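Local coordinates for fucolectin-related protein (Streptococcus pneumoniae, PDB 2WMF) that hydrolyses glycosidic bonds as the catalytic module of a family 98 glycoside hydrolase and probably cleaves host blood-group antigens, at residues Glu150-Tyr155 and Lys212-Arg217; Asp181-Phe186 and Ile216-Gly221; Ser241-Lys246 and Asn291-Ala296; Trp248-Thr253 and Asp360-Leu365. All blocks are in the same frame, centred on the assembly; numbering follows the deposited sequence.

Interaction 1 of 4, residues Glu150-Tyr155 and Lys212-Arg217; sequences ENYWIY and KNTPIR
Glu150 and Lys212 meet in a salt bridge, with Lys212 NZ 2.8 Å from Glu150 OE1. The ammonium comes in on the anti side of that oxygen, 19° out of the carboxylate plane. The other carboxylate oxygen is taken within its own loop: Trp153 NE1 donates to Glu150 OE2 over 2.8 Å, again from the anti side. Each oxygen thus has a donor, which should limit rotation of the carboxylate about its last bond. Lys212 reaches across with CG trans to its backbone N (chi1 -175°) and turns only at its last bond, where NZ also donates to Thr214 OG1 at 2.8 Å. Thr214 OG1 is in turn bonded to Asp243, while longer, weaker ion pairs run from Lys212 NZ to Asp243 and Glu293. Both segments are loops that leave the C-terminal ends of barrel strands, 143-149 and 207-212, the end at which the active site of a (beta/alpha)8 glycosidase lies. Each contains a type I turn, from Asn151 to Ile154 and from Asn213 to Ile216. Beside the polar cluster, Pro215 lays its ring over one face of Tyr152 in a CH-pi contact; its CG stands 3.9 Å from the ring centroid, 14° off the normal. Tyr152 OH lies against Thr214 CB at 3.3 Å, the two side chains crossing nearly at right angles.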
# COMPACT_ATOMS: atom_id res chain seq x y z
N GLU A 150 -11.68 6.63 -6.51
CA GLU A 150 -11.78 7.99 -5.94
C GLU A 150 -13.14 8.67 -6.09
O GLU A 150 -13.42 9.28 -7.11
CB GLU A 150 -10.72 8.94 -6.50
CG GLU A 150 -10.68 10.27 -5.76
CD GLU A 150 -9.65 11.22 -6.40
OE1 GLU A 150 -8.45 10.84 -6.56
OE2 GLU A 150 -10.08 12.33 -6.81
N ASN A 151 -13.92 8.66 -5.01
CA ASN A 151 -15.25 9.27 -4.98
C ASN A 151 -15.61 9.93 -3.66
O ASN A 151 -16.71 10.42 -3.51
CB ASN A 151 -16.32 8.20 -5.28
CG ASN A 151 -16.12 7.51 -6.61
OD1 ASN A 151 -16.57 8.00 -7.63
ND2 ASN A 151 -15.42 6.36 -6.59
N TYR A 152 -14.69 9.92 -2.70
CA TYR A 152 -14.99 10.40 -1.33
C TYR A 152 -15.42 11.89 -1.31
O TYR A 152 -16.13 12.31 -0.39
CB TYR A 152 -13.82 10.09 -0.34
CG TYR A 152 -12.47 10.42 -0.94
CD1 TYR A 152 -12.01 11.75 -1.06
CD2 TYR A 152 -11.65 9.42 -1.44
CE1 TYR A 152 -10.78 12.02 -1.67
CE2 TYR A 152 -10.47 9.69 -2.03
CZ TYR A 152 -10.02 10.99 -2.14
OH TYR A 152 -8.80 11.20 -2.80
N TRP A 153 -14.98 12.66 -2.29
CA TRP A 153 -15.32 14.08 -2.34
C TRP A 153 -16.52 14.43 -3.20
O TRP A 153 -16.90 15.61 -3.32
CB TRP A 153 -14.10 14.91 -2.77
CG TRP A 153 -13.56 14.55 -4.14
CD1 TRP A 153 -12.69 13.55 -4.42
CD2 TRP A 153 -13.86 15.19 -5.40
NE1 TRP A 153 -12.45 13.50 -5.78
CE2 TRP A 153 -13.13 14.52 -6.40
CE3 TRP A 153 -14.66 16.29 -5.78
CZ2 TRP A 153 -13.16 14.90 -7.74
CZ3 TRP A 153 -14.68 16.66 -7.14
CH2 TRP A 153 -13.97 15.96 -8.09
N ILE A 154 -17.14 13.40 -3.78
CA ILE A 154 -18.14 13.60 -4.84
C ILE A 154 -19.10 12.40 -4.91
O ILE A 154 -19.41 11.86 -5.98
CB ILE A 154 -17.43 13.97 -6.17
CG1 ILE A 154 -18.39 14.41 -7.26
CG2 ILE A 154 -16.50 12.85 -6.68
CD1 ILE A 154 -17.75 15.40 -8.24
N TYR A 155 -19.55 11.97 -3.74
CA TYR A 155 -20.39 10.77 -3.64
C TYR A 155 -21.77 11.02 -4.26
O TYR A 155 -22.36 12.11 -4.13
CB TYR A 155 -20.54 10.36 -2.19
CG TYR A 155 -21.43 9.16 -2.02
CD1 TYR A 155 -20.98 7.90 -2.41
CD2 TYR A 155 -22.76 9.25 -1.54
CE1 TYR A 155 -21.79 6.77 -2.30
CE2 TYR A 155 -23.58 8.10 -1.42
CZ TYR A 155 -23.06 6.87 -1.80
OH TYR A 155 -23.80 5.66 -1.76
N LYS A 212 -7.34 4.35 -0.44
CA LYS A 212 -6.69 5.41 -1.24
C LYS A 212 -6.51 6.65 -0.37
O LYS A 212 -7.38 7.54 -0.32
CB LYS A 212 -7.51 5.75 -2.47
CG LYS A 212 -6.82 6.78 -3.41
CD LYS A 212 -7.58 7.07 -4.71
CE LYS A 212 -6.65 7.83 -5.69
NZ LYS A 212 -6.56 9.27 -5.32
N ASN A 213 -5.34 6.72 0.28
CA ASN A 213 -5.12 7.66 1.39
C ASN A 213 -4.73 9.11 1.06
O ASN A 213 -4.29 9.87 1.93
CB ASN A 213 -4.22 7.02 2.45
CG ASN A 213 -2.85 6.72 1.98
OD1 ASN A 213 -2.45 7.07 0.85
ND2 ASN A 213 -2.07 6.04 2.85
N THR A 214 -5.00 9.49 -0.17
CA THR A 214 -4.89 10.87 -0.66
C THR A 214 -5.47 11.97 0.25
O THR A 214 -4.81 13.00 0.42
CB THR A 214 -5.62 10.97 -2.04
OG1 THR A 214 -5.33 9.82 -2.86
CG2 THR A 214 -5.22 12.26 -2.80
N PRO A 215 -6.72 11.79 0.74
CA PRO A 215 -7.37 12.92 1.43
C PRO A 215 -6.94 13.15 2.88
O PRO A 215 -7.56 13.96 3.58
CB PRO A 215 -8.86 12.56 1.36
CG PRO A 215 -8.85 11.04 1.48
CD PRO A 215 -7.65 10.63 0.66
N ILE A 216 -5.87 12.46 3.31
CA ILE A 216 -5.22 12.75 4.59
C ILE A 216 -6.19 12.82 5.75
O ILE A 216 -6.19 13.77 6.56
CB ILE A 216 -4.23 13.97 4.52
CG1 ILE A 216 -4.89 15.27 4.08
CG2 ILE A 216 -3.06 13.65 3.63
CD1 ILE A 216 -4.00 16.48 4.36
N ARG A 217 -7.01 11.78 5.82
CA ARG A 217 -8.00 11.60 6.91
C ARG A 217 -8.31 10.11 7.00
O ARG A 217 -8.21 9.37 5.99
CB ARG A 217 -9.34 12.28 6.60
CG ARG A 217 -9.36 13.71 6.29
CD ARG A 217 -10.83 14.07 5.98
NE ARG A 217 -11.67 13.78 7.14
CZ ARG A 217 -11.75 14.54 8.23
NH1 ARG A 217 -11.06 15.69 8.33
NH2 ARG A 217 -12.52 14.14 9.24

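Interaction 2 of 4, residues Asp181-Phe186 and Ile216-Gly221; sequences DHEKWF and IRDDAG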
# COMPACT_ATOMS: atom_id res chain seq x y z
N ASP A 181 -10.88 3.55 -2.68
CA ASP A 181 -11.60 4.70 -2.08
C ASP A 181 -11.25 4.77 -0.60
O ASP A 181 -10.44 3.97 -0.10
CB ASP A 181 -13.12 4.62 -2.36
CG ASP A 181 -13.62 5.78 -3.17
OD1 ASP A 181 -13.09 6.90 -2.98
OD2 ASP A 181 -14.52 5.54 -4.04
N HIS A 182 -11.79 5.77 0.08
CA HIS A 182 -11.27 6.14 1.39
C HIS A 182 -12.34 6.79 2.25
O HIS A 182 -13.33 7.32 1.73
CB HIS A 182 -10.08 7.09 1.21
CG HIS A 182 -9.02 6.89 2.22
ND1 HIS A 182 -8.73 7.76 3.25
CD2 HIS A 182 -8.21 5.82 2.39
CE1 HIS A 182 -7.74 7.26 3.97
NE2 HIS A 182 -7.42 6.08 3.49
N GLU A 183 -12.06 6.77 3.56
CA GLU A 183 -12.80 7.40 4.64
C GLU A 183 -13.83 6.50 5.25
O GLU A 183 -14.48 5.73 4.55
CB GLU A 183 -13.36 8.78 4.22
CG GLU A 183 -12.23 9.76 3.73
CD GLU A 183 -12.71 11.18 3.43
OE1 GLU A 183 -13.72 11.62 4.01
OE2 GLU A 183 -12.02 11.87 2.66
N LYS A 184 -14.00 6.62 6.56
CA LYS A 184 -14.88 5.73 7.31
C LYS A 184 -16.34 5.87 6.85
O LYS A 184 -16.99 4.89 6.53
CB LYS A 184 -14.79 6.01 8.81
CG LYS A 184 -13.38 5.81 9.44
CD LYS A 184 -13.21 6.63 10.73
CE LYS A 184 -11.78 6.74 11.20
NZ LYS A 184 -11.49 7.97 12.05
N TRP A 185 -16.87 7.10 6.87
CA TRP A 185 -18.29 7.32 6.50
C TRP A 185 -18.55 6.79 5.07
O TRP A 185 -19.62 6.26 4.79
CB TRP A 185 -18.64 8.83 6.61
CG TRP A 185 -18.01 9.62 5.53
CD1 TRP A 185 -16.73 10.15 5.52
CD2 TRP A 185 -18.55 9.89 4.24
NE1 TRP A 185 -16.46 10.72 4.28
CE2 TRP A 185 -17.57 10.58 3.49
CE3 TRP A 185 -19.79 9.62 3.62
CZ2 TRP A 185 -17.80 11.00 2.19
CZ3 TRP A 185 -20.00 10.03 2.30
CH2 TRP A 185 -19.00 10.68 1.61
N PHE A 186 -17.56 6.94 4.19
CA PHE A 186 -17.70 6.60 2.79
C PHE A 186 -17.89 5.08 2.64
O PHE A 186 -18.84 4.58 2.04
CB PHE A 186 -16.50 7.10 1.95
CG PHE A 186 -16.63 6.76 0.50
CD1 PHE A 186 -17.28 7.61 -0.37
CD2 PHE A 186 -16.18 5.53 0.03
CE1 PHE A 186 -17.49 7.29 -1.70
CE2 PHE A 186 -16.38 5.18 -1.33
CZ PHE A 186 -17.06 6.06 -2.19
N ILE A 216 -5.87 12.46 3.31
CA ILE A 216 -5.22 12.75 4.59
C ILE A 216 -6.19 12.82 5.75
O ILE A 216 -6.19 13.77 6.56
CB ILE A 216 -4.23 13.97 4.52
CG1 ILE A 216 -4.89 15.27 4.08
CG2 ILE A 216 -3.06 13.65 3.63
CD1 ILE A 216 -4.00 16.48 4.36
N ARG A 217 -7.01 11.78 5.82
CA ARG A 217 -8.00 11.60 6.91
C ARG A 217 -8.31 10.11 7.00
O ARG A 217 -8.21 9.37 5.99
CB ARG A 217 -9.34 12.28 6.60
CG ARG A 217 -9.36 13.71 6.29
CD ARG A 217 -10.83 14.07 5.98
NE ARG A 217 -11.67 13.78 7.14
CZ ARG A 217 -11.75 14.54 8.23
NH1 ARG A 217 -11.06 15.69 8.33
NH2 ARG A 217 -12.52 14.14 9.24
N ASP A 218 -8.65 9.67 8.19
CA ASP A 218 -9.21 8.35 8.39
C ASP A 218 -8.31 7.22 7.96
O ASP A 218 -8.82 6.15 7.59
CB ASP A 218 -10.57 8.20 7.67
CG ASP A 218 -11.68 9.00 8.31
OD1 ASP A 218 -11.46 9.64 9.37
OD2 ASP A 218 -12.81 8.98 7.76
N ASP A 219 -6.98 7.37 8.03
CA ASP A 219 -6.11 6.29 7.54
C ASP A 219 -6.26 4.97 8.34
O ASP A 219 -6.28 3.87 7.74
CB ASP A 219 -4.63 6.71 7.49
CG ASP A 219 -4.33 7.68 6.34
OD1 ASP A 219 -5.25 8.00 5.55
OD2 ASP A 219 -3.15 8.06 6.18
N ALA A 220 -6.35 5.07 9.67
CA ALA A 220 -6.44 3.87 10.54
C ALA A 220 -7.86 3.26 10.38
O ALA A 220 -8.03 2.02 10.16
CB ALA A 220 -6.12 4.23 12.00
N GLY A 221 -8.88 4.10 10.45
CA GLY A 221 -10.24 3.62 10.30
C GLY A 221 -10.48 2.94 8.96
O GLY A 221 -11.23 1.95 8.86
O HOH W 1 -5.76 3.63 5.10
O HOH W 2 -13.50 11.55 6.77
O HOH W 3 -15.48 9.25 8.42
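The imidazole of His182 turns its CE1 edge to the 216-221 segment, where Arg217 O and Asp219 OD1 both lie near the ring plane, each 3.0 Å from His182 CE1. Asp219 stands its carboxylate almost upright against that ring, the two planes 82° apart. The indole of Trp185 has Phe186 CB over one face and Glu183 OE1 at its edge; Trp185 NE1 donates to Glu183 OE1 over 2.9 Å. The guanidinium of Arg217 meets a water in its plane, and this water, accepting from Arg217 NE, donates to both Glu183 OE1 and Asp218 OD2. At the centre sits the carboxylate of Asp218. Lys184 N, in the first turn of helix 184-192, donates to Asp218 OD2 at 2.9 Å and 169°, from the anti side, and a second water bridges the same oxygen to Trp185 N. The extended chain of Lys184 runs past Asp218 and brings NZ above the carboxylate plane into a salt bridge, 3.2 Å from Asp218 OD1; Glu361 is its stronger partner. Lys184 CE also packs 3.6 Å from Gly221 CA. Asp218 is the N-cap residue of helix 219-231, yet its carboxylate reaches over to the start of helix 184-192. With a backbone N-H, two waters and an ammonium gathered round it, that group is probably held as the anion, its negative charge lying close to the amino end of the neighbouring helix.

Interaction 3 of 4, residues Ser241-Lys246 and Asn291-Ala296; sequences STDTWK and NFECAA
Glu293 has the most surface buried here, and its side chain is tied to strand 241-243 through water. CG lies trans to the carbonyl carbon (chi1 -62°) and the chain continues extended, which carries the carboxylate along the face it shares with Ser241 and Asp243. One water joins Glu293 OE2 to Ser241 OG, a second joins Glu293 OE1 to Asp243 OD2, and a third links OE1 to Trp245 NE1. The two acids sit close, Asp243 OD2 4.3 Å from Glu293 OE1; the second water donates to both and bridges the two carboxylates, and Asp243 OD2 is also hydrogen-bonded to Thr214. Asp243 OD1 packs 3.3 Å from Glu293 CB and caps the following turn by accepting from Trp245 N.

Thr242, next in buried surface, points to the other face beside Phe292. The two side chains run the same way, Thr242 CB 3.7 Å from Phe292 CD1, with helix 272-283 packed against them. Both its backbone N-H and its carbonyl bond the neighbouring strand: Thr242 N donates to Asn291 O at 2.9 Å, and Glu293 N to Thr242 O at 3.1 Å.

Ser241 follows, its CA making a CH...O contact with Asn291 O. Just past strand 241-243, Thr244 N donates to Glu293 O at 2.8 Å, and Cys294 N, in the cis peptide that joins it to Glu293, donates at 3.1 Å to Thr244 OG1, which is also bonded to Tyr267 O. Cys294 CB lies against Trp245 NE1, its sulfur oblique to the indole. Such in-register parallel pairing, each strand leading closely into a helix, is that of the seventh and eighth strands in a (beta/alpha)8 barrel.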
# COMPACT_ATOMS: atom_id res chain seq x y z
N SER A 241 -4.27 1.80 -2.82
CA SER A 241 -3.57 2.71 -3.71
C SER A 241 -2.79 3.64 -2.78
O SER A 241 -3.37 4.45 -2.06
CB SER A 241 -4.50 3.56 -4.56
OG SER A 241 -3.77 4.58 -5.22
N THR A 242 -1.48 3.50 -2.80
CA THR A 242 -0.56 4.28 -1.97
C THR A 242 -0.24 5.55 -2.76
O THR A 242 0.40 5.47 -3.82
CB THR A 242 0.75 3.49 -1.68
OG1 THR A 242 0.47 2.37 -0.84
CG2 THR A 242 1.79 4.37 -1.01
N ASP A 243 -0.69 6.71 -2.26
CA ASP A 243 -0.68 7.94 -3.07
C ASP A 243 0.27 8.99 -2.50
O ASP A 243 -0.01 9.56 -1.45
CB ASP A 243 -2.09 8.50 -3.24
CG ASP A 243 -2.15 9.70 -4.17
OD1 ASP A 243 -1.13 10.02 -4.80
OD2 ASP A 243 -3.28 10.25 -4.29
N THR A 244 1.33 9.28 -3.24
CA THR A 244 2.36 10.26 -2.78
C THR A 244 1.84 11.71 -2.89
O THR A 244 2.47 12.62 -2.35
CB THR A 244 3.68 10.11 -3.50
OG1 THR A 244 3.50 10.36 -4.89
CG2 THR A 244 4.30 8.67 -3.28
N TRP A 245 0.69 11.91 -3.55
CA TRP A 245 -0.01 13.21 -3.48
C TRP A 245 -0.35 13.57 -2.03
O TRP A 245 -0.58 14.75 -1.72
CB TRP A 245 -1.29 13.22 -4.33
CG TRP A 245 -1.13 13.52 -5.79
CD1 TRP A 245 -1.16 12.63 -6.83
CD2 TRP A 245 -0.99 14.81 -6.38
NE1 TRP A 245 -1.02 13.29 -8.02
CE2 TRP A 245 -0.95 14.63 -7.79
CE3 TRP A 245 -0.92 16.10 -5.87
CZ2 TRP A 245 -0.79 15.70 -8.69
CZ3 TRP A 245 -0.78 17.18 -6.77
CH2 TRP A 245 -0.70 16.95 -8.16
N LYS A 246 -0.39 12.59 -1.12
CA LYS A 246 -0.58 12.93 0.32
C LYS A 246 0.46 13.98 0.78
O LYS A 246 0.16 14.84 1.66
CB LYS A 246 -0.57 11.70 1.23
CG LYS A 246 0.81 11.07 1.51
CD LYS A 246 0.74 9.99 2.58
CE LYS A 246 -0.16 8.83 2.22
NZ LYS A 246 0.22 8.09 0.98
N ASN A 291 -1.32 -0.74 -5.53
CA ASN A 291 -1.38 0.23 -6.59
C ASN A 291 -0.78 1.54 -6.06
O ASN A 291 -0.64 1.68 -4.86
CB ASN A 291 -2.86 0.43 -7.03
CG ASN A 291 -3.04 0.99 -8.43
OD1 ASN A 291 -2.11 1.46 -9.10
ND2 ASN A 291 -4.31 0.92 -8.90
N PHE A 292 -0.44 2.47 -6.96
CA PHE A 292 0.35 3.65 -6.60
C PHE A 292 0.04 4.86 -7.45
O PHE A 292 -0.25 4.74 -8.65
CB PHE A 292 1.86 3.36 -6.74
CG PHE A 292 2.29 2.21 -5.91
CD1 PHE A 292 2.69 2.40 -4.59
CD2 PHE A 292 2.16 0.91 -6.40
CE1 PHE A 292 3.03 1.32 -3.78
CE2 PHE A 292 2.49 -0.20 -5.59
CZ PHE A 292 2.89 0.02 -4.27
N GLU A 293 0.14 6.02 -6.81
CA GLU A 293 0.27 7.31 -7.49
C GLU A 293 1.27 8.12 -6.67
O GLU A 293 1.58 7.75 -5.56
CB GLU A 293 -1.08 8.06 -7.48
CG GLU A 293 -2.21 7.40 -8.19
CD GLU A 293 -3.49 8.27 -8.31
OE1 GLU A 293 -3.37 9.51 -8.50
OE2 GLU A 293 -4.60 7.70 -8.21
N CYS A 294 1.79 9.23 -7.19
CA CYS A 294 1.74 9.68 -8.60
C CYS A 294 2.87 9.02 -9.42
O CYS A 294 4.05 9.11 -9.06
CB CYS A 294 1.95 11.18 -8.64
SG CYS A 294 2.06 11.88 -10.33
N ALA A 295 2.47 8.39 -10.54
CA ALA A 295 3.31 7.52 -11.36
C ALA A 295 4.53 8.18 -11.94
O ALA A 295 5.51 7.51 -12.22
CB ALA A 295 2.46 6.92 -12.51
N ALA A 296 4.51 9.52 -12.04
CA ALA A 296 5.72 10.22 -12.44
C ALA A 296 6.86 10.00 -11.47
O ALA A 296 8.05 10.04 -11.87
CB ALA A 296 5.49 11.75 -12.68
O HOH W 4 -4.95 5.06 -7.57
O HOH W 5 0.00 0.05 -2.44
O HOH W 6 -4.54 10.98 -6.50
O HOH W 7 -1.43 10.71 -9.99

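Interaction 4 of 4, residues Trp248-Thr253 and Asp360-Leu365; sequences WEKHYT and DETMPL
Lys250 and Thr362 make the polar link of this contact: Lys250 NZ donates to Thr362 OG1 at 2.8 Å, the two side chains crossing nearly at right angles. The lysine gets there by a curled chain, bent at chi2 and chi3 (-68° and -69°). Thr362 OG1 passes its own hydrogen on to Asp360 OD1 over 2.6 Å, on the syn side of the carboxylate, and Thr362 N bonds the same oxygen from the same face of the carboxylate, completing an Asx turn. Asp360 OD2 lies 4.3 Å from Lys250 NZ, beyond salt-bridge range, but a water accepts from the ammonium and donates to that oxygen, 2.8 Å from each. The water and the threonine hydroxyl thus both link the ammonium to the carboxylate.

The apolar part is carried by Met363. Its sulfur lies alongside the aliphatic run of the lysine, SD 3.7 Å from Lys250 CG, and its methyl comes to the edge of Tyr252, near the ring plane, with CE 4.1 Å from Tyr252 CE2. Within its own segment the tyrosine ring is covered on one face by Lys250 CB, so lysine, tyrosine and methionine form one small packed group.

Lys250 and Tyr252 belong to the exit of helix 245-249, which ends in a Schellman motif at His251. Facing it, the turn 360-363 lies between this helix end and helix 219-231, where Glu361 accepts from Gly221 N, and the side chain of Met363 also packs on helix 272-283.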
# COMPACT_ATOMS: atom_id res chain seq x y z
N TRP A 248 1.82 16.41 -0.88
CA TRP A 248 1.28 17.72 -1.35
C TRP A 248 0.09 18.16 -0.50
O TRP A 248 0.01 19.32 -0.09
CB TRP A 248 0.87 17.59 -2.81
CG TRP A 248 0.34 18.86 -3.43
CD1 TRP A 248 1.06 19.86 -4.02
CD2 TRP A 248 -1.03 19.23 -3.51
NE1 TRP A 248 0.20 20.85 -4.46
CE2 TRP A 248 -1.08 20.47 -4.17
CE3 TRP A 248 -2.23 18.62 -3.11
CZ2 TRP A 248 -2.27 21.13 -4.43
CZ3 TRP A 248 -3.42 19.29 -3.38
CH2 TRP A 248 -3.43 20.54 -4.03
N GLU A 249 -0.81 17.23 -0.19
CA GLU A 249 -2.00 17.57 0.64
C GLU A 249 -1.58 18.11 2.02
O GLU A 249 -2.25 19.00 2.57
CB GLU A 249 -2.90 16.35 0.79
CG GLU A 249 -3.58 15.87 -0.53
CD GLU A 249 -4.74 16.75 -1.00
OE1 GLU A 249 -5.15 17.69 -0.25
OE2 GLU A 249 -5.24 16.46 -2.14
N LYS A 250 -0.50 17.56 2.57
CA LYS A 250 0.08 17.96 3.88
C LYS A 250 0.86 19.26 3.84
O LYS A 250 1.29 19.77 4.91
CB LYS A 250 0.99 16.84 4.40
CG LYS A 250 0.23 15.60 4.79
CD LYS A 250 -0.68 15.74 6.01
CE LYS A 250 0.02 15.92 7.34
NZ LYS A 250 -0.97 16.08 8.48
N HIS A 251 1.08 19.77 2.63
CA HIS A 251 1.92 20.96 2.35
C HIS A 251 3.41 20.69 2.64
O HIS A 251 4.21 21.62 2.91
CB HIS A 251 1.46 22.20 3.15
CG HIS A 251 0.01 22.57 2.99
ND1 HIS A 251 -0.56 23.58 3.73
CD2 HIS A 251 -0.98 22.06 2.23
CE1 HIS A 251 -1.84 23.69 3.42
NE2 HIS A 251 -2.13 22.80 2.49
N TYR A 252 3.83 19.42 2.57
CA TYR A 252 5.20 19.07 2.75
C TYR A 252 5.99 19.27 1.46
O TYR A 252 5.43 19.23 0.38
CB TYR A 252 5.31 17.62 3.23
CG TYR A 252 4.74 17.31 4.59
CD1 TYR A 252 4.46 18.30 5.51
CD2 TYR A 252 4.56 15.99 4.98
CE1 TYR A 252 3.97 17.98 6.77
CE2 TYR A 252 4.09 15.66 6.23
CZ TYR A 252 3.80 16.68 7.12
OH TYR A 252 3.33 16.39 8.36
N THR A 253 7.30 19.45 1.60
CA THR A 253 8.22 19.74 0.49
C THR A 253 9.45 18.83 0.56
O THR A 253 9.31 17.61 0.67
CB THR A 253 8.50 21.25 0.41
OG1 THR A 253 9.01 21.70 1.67
CG2 THR A 253 7.23 21.98 0.04
N ASP A 360 -2.26 9.94 14.61
CA ASP A 360 -2.50 10.88 13.52
C ASP A 360 -3.05 10.15 12.29
O ASP A 360 -2.29 9.62 11.47
CB ASP A 360 -1.19 11.56 13.11
CG ASP A 360 -1.38 12.63 12.03
OD1 ASP A 360 -2.51 12.88 11.57
OD2 ASP A 360 -0.34 13.20 11.61
N GLU A 361 -4.37 10.14 12.19
CA GLU A 361 -5.05 9.45 11.08
C GLU A 361 -4.94 10.19 9.75
O GLU A 361 -5.39 9.68 8.72
CB GLU A 361 -6.49 9.14 11.40
CG GLU A 361 -6.74 8.04 12.42
CD GLU A 361 -8.13 7.50 12.26
OE1 GLU A 361 -8.35 6.78 11.25
OE2 GLU A 361 -8.97 7.82 13.12
N THR A 362 -4.30 11.37 9.74
CA THR A 362 -4.06 12.08 8.49
C THR A 362 -2.92 11.44 7.69
O THR A 362 -2.80 11.69 6.50
CB THR A 362 -3.78 13.61 8.64
OG1 THR A 362 -2.45 13.82 9.10
CG2 THR A 362 -4.82 14.27 9.53
N MET A 363 -2.12 10.61 8.37
CA MET A 363 -0.97 9.97 7.76
C MET A 363 -0.95 8.46 8.07
O MET A 363 -1.61 8.00 8.98
CB MET A 363 0.31 10.63 8.29
CG MET A 363 0.42 12.08 7.81
SD MET A 363 0.83 12.17 6.07
CE MET A 363 2.62 11.80 6.14
N PRO A 364 -0.25 7.72 7.22
CA PRO A 364 -0.47 6.26 7.23
C PRO A 364 0.32 5.48 8.26
O PRO A 364 -0.05 4.32 8.54
CB PRO A 364 -0.02 5.85 5.81
CG PRO A 364 1.01 6.87 5.44
CD PRO A 364 0.51 8.14 6.04
N LEU A 365 1.42 6.03 8.79
CA LEU A 365 2.29 5.18 9.61
C LEU A 365 1.64 4.89 10.96
O LEU A 365 1.02 5.75 11.55
CB LEU A 365 3.70 5.78 9.78
CG LEU A 365 4.44 6.18 8.50
CD1 LEU A 365 5.83 6.81 8.82
CD2 LEU A 365 4.54 4.97 7.53
O HOH W 8 0.11 15.85 11.02

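Overall arrangement
Following the chain, interaction 1 joins the loop after strand 143-149 to the one after strand 207-212. Interaction 2 starts later, at the end of strand 176-180, and its second segment shares Ile216 and Arg217 with interaction 1, so its loop is almost nested within that of interaction 1. Interaction 3 then pairs strands 237-243 and 289-293, reaching back to interaction 1 through Thr214 and Asp243. Interaction 4 opens inside the span of interaction 3 but closes beyond it, so these two cross. The first three join neighbouring parts of the barrel domain: loops and helix starts at the C-terminal ends of its strands, and the last two strands themselves. Interaction 4 ties it to the C-terminal family region, and Glu361 carries that link to Lys184 and Gly221.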